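PDB 6BQ6: thermospermine synthase, which probably transfers an aminopropyl group from decarboxylated S-adenosylmethionine to spermidine, yielding thermospermine and S-methyl-5'-thioadenosine. Local coordinates for residues F85-H99 with R278-L290. Numbering follows the deposited sequence.
With TER (N-(3-amino-propyl)-N-(5-aminopropyl)-1,4-diaminobutane), chain F.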
loop_
_atom_site.group_PDB
_atom_site.type_symbol
_atom_site.label_atom_id
_atom_site.label_comp_id
_atom_site.label_asym_id
_atom_site.label_seq_id
_atom_site.Cartn_x
_atom_site.Cartn_y
_atom_site.Cartn_z
ATOM N N PHE B 85 -27.361 -1.618 -2.559
ATOM C CA PHE B 85 -28.695 -1.577 -3.186
ATOM C C PHE B 85 -28.619 -1.910 -4.691
ATOM O O PHE B 85 -29.535 -2.489 -5.250
ATOM C CB PHE B 85 -29.433 -0.259 -2.918
ATOM C CG PHE B 85 -28.942 0.919 -3.720
ATOM C CD1 PHE B 85 -29.456 1.202 -4.935
ATOM C CD2 PHE B 85 -27.934 1.731 -3.237
ATOM C CE1 PHE B 85 -29.022 2.283 -5.688
ATOM C CE2 PHE B 85 -27.489 2.817 -3.978
ATOM C CZ PHE B 85 -28.017 3.084 -5.207
ATOM N N ILE B 86 -27.517 -1.505 -5.360
ATOM C CA ILE B 86 -27.375 -1.788 -6.768
ATOM C C ILE B 86 -27.273 -3.315 -6.991
ATOM O O ILE B 86 -27.985 -3.845 -7.845
ATOM C CB ILE B 86 -26.158 -1.080 -7.371
ATOM C CG1 ILE B 86 -26.251 0.425 -7.137
ATOM C CG2 ILE B 86 -26.019 -1.372 -8.869
ATOM C CD1 ILE B 86 -25.043 1.166 -7.632
ATOM N N TYR B 87 -26.371 -3.977 -6.261
ATOM C CA TYR B 87 -26.154 -5.381 -6.437
ATOM C C TYR B 87 -27.463 -6.124 -6.079
ATOM O O TYR B 87 -27.866 -7.034 -6.789
ATOM C CB TYR B 87 -24.988 -5.857 -5.533
ATOM C CG TYR B 87 -24.856 -7.343 -5.494
ATOM C CD1 TYR B 87 -24.053 -8.031 -6.412
ATOM C CD2 TYR B 87 -25.514 -8.088 -4.523
ATOM C CE1 TYR B 87 -23.962 -9.422 -6.367
ATOM C CE2 TYR B 87 -25.444 -9.457 -4.490
ATOM C CZ TYR B 87 -24.655 -10.116 -5.403
ATOM O OH TYR B 87 -24.562 -11.501 -5.346
ATOM N N HIS B 88 -28.089 -5.750 -4.977
ATOM C CA HIS B 88 -29.233 -6.527 -4.537
ATOM C C HIS B 88 -30.484 -6.268 -5.365
ATOM O O HIS B 88 -31.250 -7.193 -5.606
ATOM C CB HIS B 88 -29.440 -6.354 -3.049
ATOM C CG HIS B 88 -28.345 -6.976 -2.254
ATOM N ND1 HIS B 88 -27.329 -6.245 -1.674
ATOM C CD2 HIS B 88 -28.022 -8.286 -2.067
ATOM C CE1 HIS B 88 -26.470 -7.076 -1.101
ATOM N NE2 HIS B 88 -26.880 -8.317 -1.312
ATOM N N GLU B 89 -30.705 -5.045 -5.824
ATOM C CA GLU B 89 -31.811 -4.800 -6.753
ATOM C C GLU B 89 -31.607 -5.501 -8.088
ATOM O O GLU B 89 -32.538 -6.102 -8.613
ATOM C CB GLU B 89 -32.020 -3.326 -7.011
ATOM C CG GLU B 89 -32.691 -2.575 -5.861
ATOM C CD GLU B 89 -33.038 -1.145 -6.206
ATOM O OE1 GLU B 89 -33.037 -0.756 -7.411
ATOM O OE2 GLU B 89 -33.356 -0.379 -5.258
ATOM N N CYS B 90 -30.378 -5.454 -8.612
ATOM C CA CYS B 90 -30.061 -6.172 -9.867
ATOM C C CYS B 90 -30.173 -7.682 -9.739
ATOM O O CYS B 90 -30.659 -8.328 -10.678
ATOM C CB CYS B 90 -28.698 -5.835 -10.418
ATOM S SG CYS B 90 -28.599 -4.147 -11.070
ATOM N N LEU B 91 -29.757 -8.232 -8.608
ATOM C CA LEU B 91 -29.815 -9.671 -8.375
ATOM C C LEU B 91 -31.254 -10.164 -8.313
ATOM O O LEU B 91 -31.563 -11.221 -8.823
ATOM C CB LEU B 91 -29.144 -10.062 -7.079
ATOM C CG LEU B 91 -29.198 -11.534 -6.563
ATOM C CD1 LEU B 91 -28.524 -12.463 -7.584
ATOM C CD2 LEU B 91 -28.609 -11.658 -5.204
ATOM N N VAL B 92 -32.136 -9.390 -7.686
ATOM C CA VAL B 92 -33.498 -9.834 -7.327
ATOM C C VAL B 92 -34.598 -9.432 -8.283
ATOM O O VAL B 92 -35.378 -10.274 -8.749
ATOM C CB VAL B 92 -33.848 -9.370 -5.884
ATOM C CG1 VAL B 92 -35.319 -9.573 -5.573
ATOM C CG2 VAL B 92 -32.954 -10.121 -4.884
ATOM N N HIS B 93 -34.670 -8.142 -8.622
ATOM C CA HIS B 93 -35.884 -7.672 -9.276
ATOM C C HIS B 93 -36.169 -8.156 -10.669
ATOM O O HIS B 93 -37.323 -8.515 -10.952
ATOM C CB HIS B 93 -36.016 -6.169 -9.124
ATOM C CG HIS B 93 -36.071 -5.751 -7.705
ATOM N ND1 HIS B 93 -36.931 -6.347 -6.811
ATOM C CD2 HIS B 93 -35.364 -4.853 -6.987
ATOM C CE1 HIS B 93 -36.740 -5.859 -5.612
ATOM N NE2 HIS B 93 -35.797 -4.949 -5.684
ATOM N N PRO B 94 -35.151 -8.204 -11.541
ATOM C CA PRO B 94 -35.426 -8.681 -12.896
ATOM C C PRO B 94 -36.056 -10.082 -12.900
ATOM O O PRO B 94 -37.051 -10.310 -13.623
ATOM C CB PRO B 94 -34.044 -8.668 -13.536
ATOM C CG PRO B 94 -33.338 -7.544 -12.855
ATOM C CD PRO B 94 -33.767 -7.667 -11.415
ATOM N N ALA B 95 -35.500 -11.015 -12.125
ATOM C CA ALA B 95 -36.098 -12.351 -12.056
ATOM C C ALA B 95 -37.538 -12.325 -11.640
ATOM O O ALA B 95 -38.419 -12.869 -12.322
ATOM C CB ALA B 95 -35.299 -13.255 -11.145
ATOM N N LEU B 96 -37.837 -11.658 -10.536
ATOM C CA LEU B 96 -39.225 -11.719 -10.019
ATOM C C LEU B 96 -40.190 -10.981 -10.950
ATOM O O LEU B 96 -41.334 -11.401 -11.163
ATOM C CB LEU B 96 -39.346 -11.195 -8.623
ATOM C CG LEU B 96 -39.096 -12.248 -7.525
ATOM C CD1 LEU B 96 -37.662 -12.757 -7.498
ATOM C CD2 LEU B 96 -39.521 -11.698 -6.185
ATOM N N LEU B 97 -39.721 -9.888 -11.551
ATOM C CA LEU B 97 -40.571 -9.149 -12.445
ATOM C C LEU B 97 -40.904 -9.880 -13.746
ATOM O O LEU B 97 -41.939 -9.631 -14.326
ATOM C CB LEU B 97 -39.958 -7.762 -12.756
ATOM C CG LEU B 97 -39.868 -6.821 -11.568
ATOM C CD1 LEU B 97 -38.947 -5.654 -11.859
ATOM C CD2 LEU B 97 -41.265 -6.312 -11.166
ATOM N N HIS B 98 -40.030 -10.744 -14.225
ATOM C CA HIS B 98 -40.279 -11.496 -15.405
ATOM C C HIS B 98 -41.207 -12.656 -15.120
ATOM O O HIS B 98 -41.771 -13.206 -16.078
ATOM C CB HIS B 98 -38.996 -11.995 -16.028
ATOM C CG HIS B 98 -38.260 -10.956 -16.848
ATOM N ND1 HIS B 98 -37.463 -9.997 -16.291
ATOM C CD2 HIS B 98 -38.241 -10.725 -18.184
ATOM C CE1 HIS B 98 -36.974 -9.213 -17.239
ATOM N NE2 HIS B 98 -37.408 -9.650 -18.405
ATOM N N HIS B 99 -41.365 -12.995 -13.844
ATOM C CA HIS B 99 -42.266 -14.060 -13.438
ATOM C C HIS B 99 -43.706 -13.549 -13.374
ATOM O O HIS B 99 -43.954 -12.398 -12.979
ATOM C CB HIS B 99 -41.850 -14.563 -12.069
ATOM C CG HIS B 99 -42.396 -15.914 -11.784
ATOM N ND1 HIS B 99 -43.684 -16.094 -11.346
ATOM C CD2 HIS B 99 -41.866 -17.149 -11.945
ATOM C CE1 HIS B 99 -43.930 -17.387 -11.228
ATOM N NE2 HIS B 99 -42.849 -18.056 -11.601
ATOM N N ARG B 278 -45.069 -3.495 -13.818
ATOM C CA ARG B 278 -44.950 -4.543 -12.815
ATOM C C ARG B 278 -44.332 -4.060 -11.533
ATOM O O ARG B 278 -44.769 -4.458 -10.477
ATOM C CB ARG B 278 -44.197 -5.764 -13.362
ATOM C CG ARG B 278 -44.991 -6.462 -14.446
ATOM C CD ARG B 278 -44.262 -7.641 -15.026
ATOM N NE ARG B 278 -45.006 -8.238 -16.171
ATOM C CZ ARG B 278 -45.011 -9.545 -16.471
ATOM N NH1 ARG B 278 -44.311 -10.433 -15.769
ATOM N NH2 ARG B 278 -45.727 -9.970 -17.530
ATOM N N MET B 279 -43.316 -3.194 -11.619
ATOM C CA MET B 279 -42.693 -2.638 -10.426
ATOM C C MET B 279 -43.663 -1.796 -9.620
ATOM O O MET B 279 -43.743 -1.914 -8.419
ATOM C CB MET B 279 -41.458 -1.797 -10.750
ATOM C CG MET B 279 -40.325 -2.573 -11.337
ATOM S SD MET B 279 -38.885 -1.498 -11.653
ATOM C CE MET B 279 -38.161 -2.324 -13.057
ATOM N N ARG B 280 -44.390 -0.942 -10.310
ATOM C CA ARG B 280 -45.412 -0.133 -9.673
ATOM C C ARG B 280 -46.476 -1.002 -9.029
ATOM O O ARG B 280 -46.944 -0.687 -7.957
ATOM C CB ARG B 280 -46.072 0.783 -10.713
ATOM C CG ARG B 280 -47.171 1.715 -10.209
ATOM C CD ARG B 280 -46.701 2.669 -9.124
ATOM N NE ARG B 280 -45.786 3.696 -9.629
ATOM C CZ ARG B 280 -46.149 4.829 -10.244
ATOM N NH1 ARG B 280 -47.439 5.134 -10.478
ATOM N NH2 ARG B 280 -45.204 5.672 -10.646
ATOM N N GLN B 281 -46.887 -2.057 -9.696
ATOM C CA GLN B 281 -47.957 -2.887 -9.146
ATOM C C GLN B 281 -47.480 -3.748 -7.987
ATOM O O GLN B 281 -48.202 -3.943 -7.017
ATOM C CB GLN B 281 -48.599 -3.771 -10.236
ATOM C CG GLN B 281 -49.852 -4.525 -9.758
ATOM C CD GLN B 281 -51.004 -3.581 -9.413
ATOM O OE1 GLN B 281 -51.508 -2.878 -10.296
ATOM N NE2 GLN B 281 -51.385 -3.505 -8.122
ATOM N N ARG B 282 -46.260 -4.285 -8.091
ATOM C CA ARG B 282 -45.851 -5.395 -7.244
ATOM C C ARG B 282 -44.853 -5.101 -6.146
ATOM O O ARG B 282 -44.824 -5.778 -5.127
ATOM C CB ARG B 282 -45.236 -6.468 -8.098
ATOM C CG ARG B 282 -46.155 -7.095 -9.094
ATOM C CD ARG B 282 -45.330 -8.207 -9.640
ATOM N NE ARG B 282 -45.734 -8.731 -10.891
ATOM C CZ ARG B 282 -45.094 -9.736 -11.491
ATOM N NH1 ARG B 282 -45.470 -10.170 -12.676
ATOM N NH2 ARG B 282 -44.032 -10.283 -10.906
ATOM N N ILE B 283 -44.035 -4.079 -6.346
ATOM C CA ILE B 283 -42.967 -3.820 -5.408
ATOM C C ILE B 283 -43.336 -2.651 -4.510
ATOM O O ILE B 283 -43.755 -1.576 -4.996
ATOM C CB ILE B 283 -41.668 -3.487 -6.146
ATOM C CG1 ILE B 283 -41.218 -4.671 -6.999
ATOM C CG2 ILE B 283 -40.619 -3.054 -5.125
ATOM C CD1 ILE B 283 -39.958 -4.365 -7.834
ATOM N N ILE B 284 -43.170 -2.862 -3.222
ATOM C CA ILE B 284 -43.350 -1.835 -2.168
ATOM C C ILE B 284 -42.233 -0.793 -2.266
ATOM O O ILE B 284 -41.050 -1.151 -2.335
ATOM C CB ILE B 284 -43.321 -2.496 -0.765
ATOM C CG1 ILE B 284 -44.493 -3.472 -0.620
ATOM C CG2 ILE B 284 -43.366 -1.469 0.371
ATOM C CD1 ILE B 284 -44.392 -4.348 0.629
ATOM N N GLU B 285 -42.604 0.491 -2.286
ATOM C CA GLU B 285 -41.646 1.598 -2.465
ATOM C C GLU B 285 -40.929 1.591 -3.831
ATOM O O GLU B 285 -40.995 0.641 -4.615
ATOM C CB GLU B 285 -40.627 1.656 -1.328
ATOM C CG GLU B 285 -41.236 1.962 0.026
ATOM C CD GLU B 285 -40.213 2.483 1.023
ATOM O OE1 GLU B 285 -39.781 1.674 1.881
ATOM O OE2 GLU B 285 -39.837 3.688 0.943
ATOM N N GLU B 286 -40.278 2.710 -4.114
ATOM C CA GLU B 286 -39.577 2.913 -5.370
ATOM C C GLU B 286 -38.219 2.262 -5.272
ATOM O O GLU B 286 -37.532 2.448 -4.291
ATOM C CB GLU B 286 -39.347 4.401 -5.615
ATOM C CG GLU B 286 -40.495 5.082 -6.325
ATOM C CD GLU B 286 -40.229 5.128 -7.826
ATOM O OE1 GLU B 286 -40.807 4.250 -8.520
ATOM O OE2 GLU B 286 -39.418 6.006 -8.293
ATOM N N ASN B 287 -37.832 1.551 -6.316
ATOM C CA ASN B 287 -36.434 1.118 -6.465
ATOM C C ASN B 287 -35.529 2.329 -6.588
ATOM O O ASN B 287 -35.941 3.372 -7.107
ATOM C CB ASN B 287 -36.273 0.259 -7.714
ATOM C CG ASN B 287 -36.862 -1.127 -7.555
ATOM O OD1 ASN B 287 -37.165 -1.553 -6.461
ATOM N ND2 ASN B 287 -36.973 -1.857 -8.648
ATOM N N ARG B 288 -34.323 2.189 -6.055
ATOM C CA ARG B 288 -33.301 3.236 -6.073
ATOM C C ARG B 288 -32.463 3.139 -7.354
ATOM O O ARG B 288 -32.027 4.159 -7.897
ATOM C CB ARG B 288 -32.447 3.114 -4.802
ATOM C CG ARG B 288 -33.248 3.369 -3.523
ATOM C CD ARG B 288 -32.505 2.953 -2.232
ATOM N NE ARG B 288 -31.346 3.827 -2.060
ATOM C CZ ARG B 288 -30.308 3.635 -1.252
ATOM N NH1 ARG B 288 -30.216 2.557 -0.458
ATOM N NH2 ARG B 288 -29.322 4.544 -1.248
ATOM N N TYR B 289 -32.214 1.925 -7.843
ATOM C CA TYR B 289 -31.318 1.733 -8.987
ATOM C C TYR B 289 -32.100 1.379 -10.240
ATOM O O TYR B 289 -31.837 1.898 -11.308
ATOM C CB TYR B 289 -30.270 0.631 -8.747
ATOM C CG TYR B 289 -29.360 0.504 -9.938
ATOM C CD1 TYR B 289 -28.428 1.468 -10.222
ATOM C CD2 TYR B 289 -29.487 -0.570 -10.801
ATOM C CE1 TYR B 289 -27.612 1.352 -11.363
ATOM C CE2 TYR B 289 -28.704 -0.681 -11.895
ATOM C CZ TYR B 289 -27.812 0.250 -12.192
ATOM O OH TYR B 289 -27.067 0.086 -13.339
ATOM N N LEU B 290 -33.026 0.445 -10.126
ATOM C CA LEU B 290 -33.543 -0.257 -11.271
ATOM C C LEU B 290 -34.935 0.268 -11.696
ATOM O O LEU B 290 -35.862 0.263 -10.895
ATOM C CB LEU B 290 -33.595 -1.735 -10.911
ATOM C CG LEU B 290 -33.737 -2.631 -12.104
ATOM C CD1 LEU B 290 -32.427 -2.855 -12.852
ATOM C CD2 LEU B 290 -34.301 -3.937 -11.629
HETATM N N1 TER F . -21.439 -15.325 0.324
HETATM C C2 TER F . -22.488 -14.374 0.021
HETATM C C3 TER F . -22.503 -14.077 -1.475
HETATM C C4 TER F . -21.307 -13.290 -1.944
HETATM N N5 TER F . -21.504 -12.816 -3.295
HETATM C C6 TER F . -21.351 -11.412 -3.603
HETATM C C7 TER F . -20.758 -11.213 -4.989
HETATM C C8 TER F . -20.101 -9.846 -5.051
HETATM N N9 TER F . -18.723 -9.865 -4.610
HETATM C C10 TER F . -17.997 -8.621 -4.596
HETATM C C11 TER F . -16.505 -8.755 -4.803
HETATM C C12 TER F . -15.950 -7.362 -5.097
HETATM C C13 TER F . -14.435 -7.280 -4.986
HETATM N N14 TER F . -13.798 -8.470 -5.522
#
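Leu97 slots against the last turns of helix 272-282: its CD1 presses on Met279 CG at 3.4 Å, tighter than ordinary carbon contact, while CD2 lies along Arg278 CB. Leu97 O accepts from Arg278 NH1, whose neighbour NE is salt-bridged to Glu274. Arg282 reaches the C-terminal end of helix 85-98 as well, gripping His99 O end-on with NH1 (2.7 Å) and NH2 (3.0 Å), the oxygen lying near the guanidinium plane. Two arginines thus collect carbonyls there, where the next turn's N-H donors are generally lacking.

At the other end Tyr289 turns its ring away from its own backbone N (chi1 -179°), which sets the ring face against Ile86; CG2 sits 3.8 Å from the ring centroid and 4° off its normal, a CH-pi contact, and Cys90 SG approaches obliquely. Phe85 takes the Arg288 guanidinium flat on one face, planes 22° apart, a cation-pi stack. One turn along the helix from Phe85, the buried Glu89 carboxylate accepts from three successive amides: OE1 takes Tyr289 N (2.8 Å) and Leu290 N, OE2 takes Arg288 N (2.9 Å) through its syn lone pair. Replacing Glu89 with alanine removes the carboxylate and would probably leave the three N-H groups without their acceptor and the loop 288-290 free to shift.

Helix 85-98 lies between 278-290, helix 114-120 and strands 212-220 and 243-251 of the Rossmann-like domain; its far side carries Tyr87, which lines the thermospermine pocket and whose OH is hydrogen-bonded to Asp181.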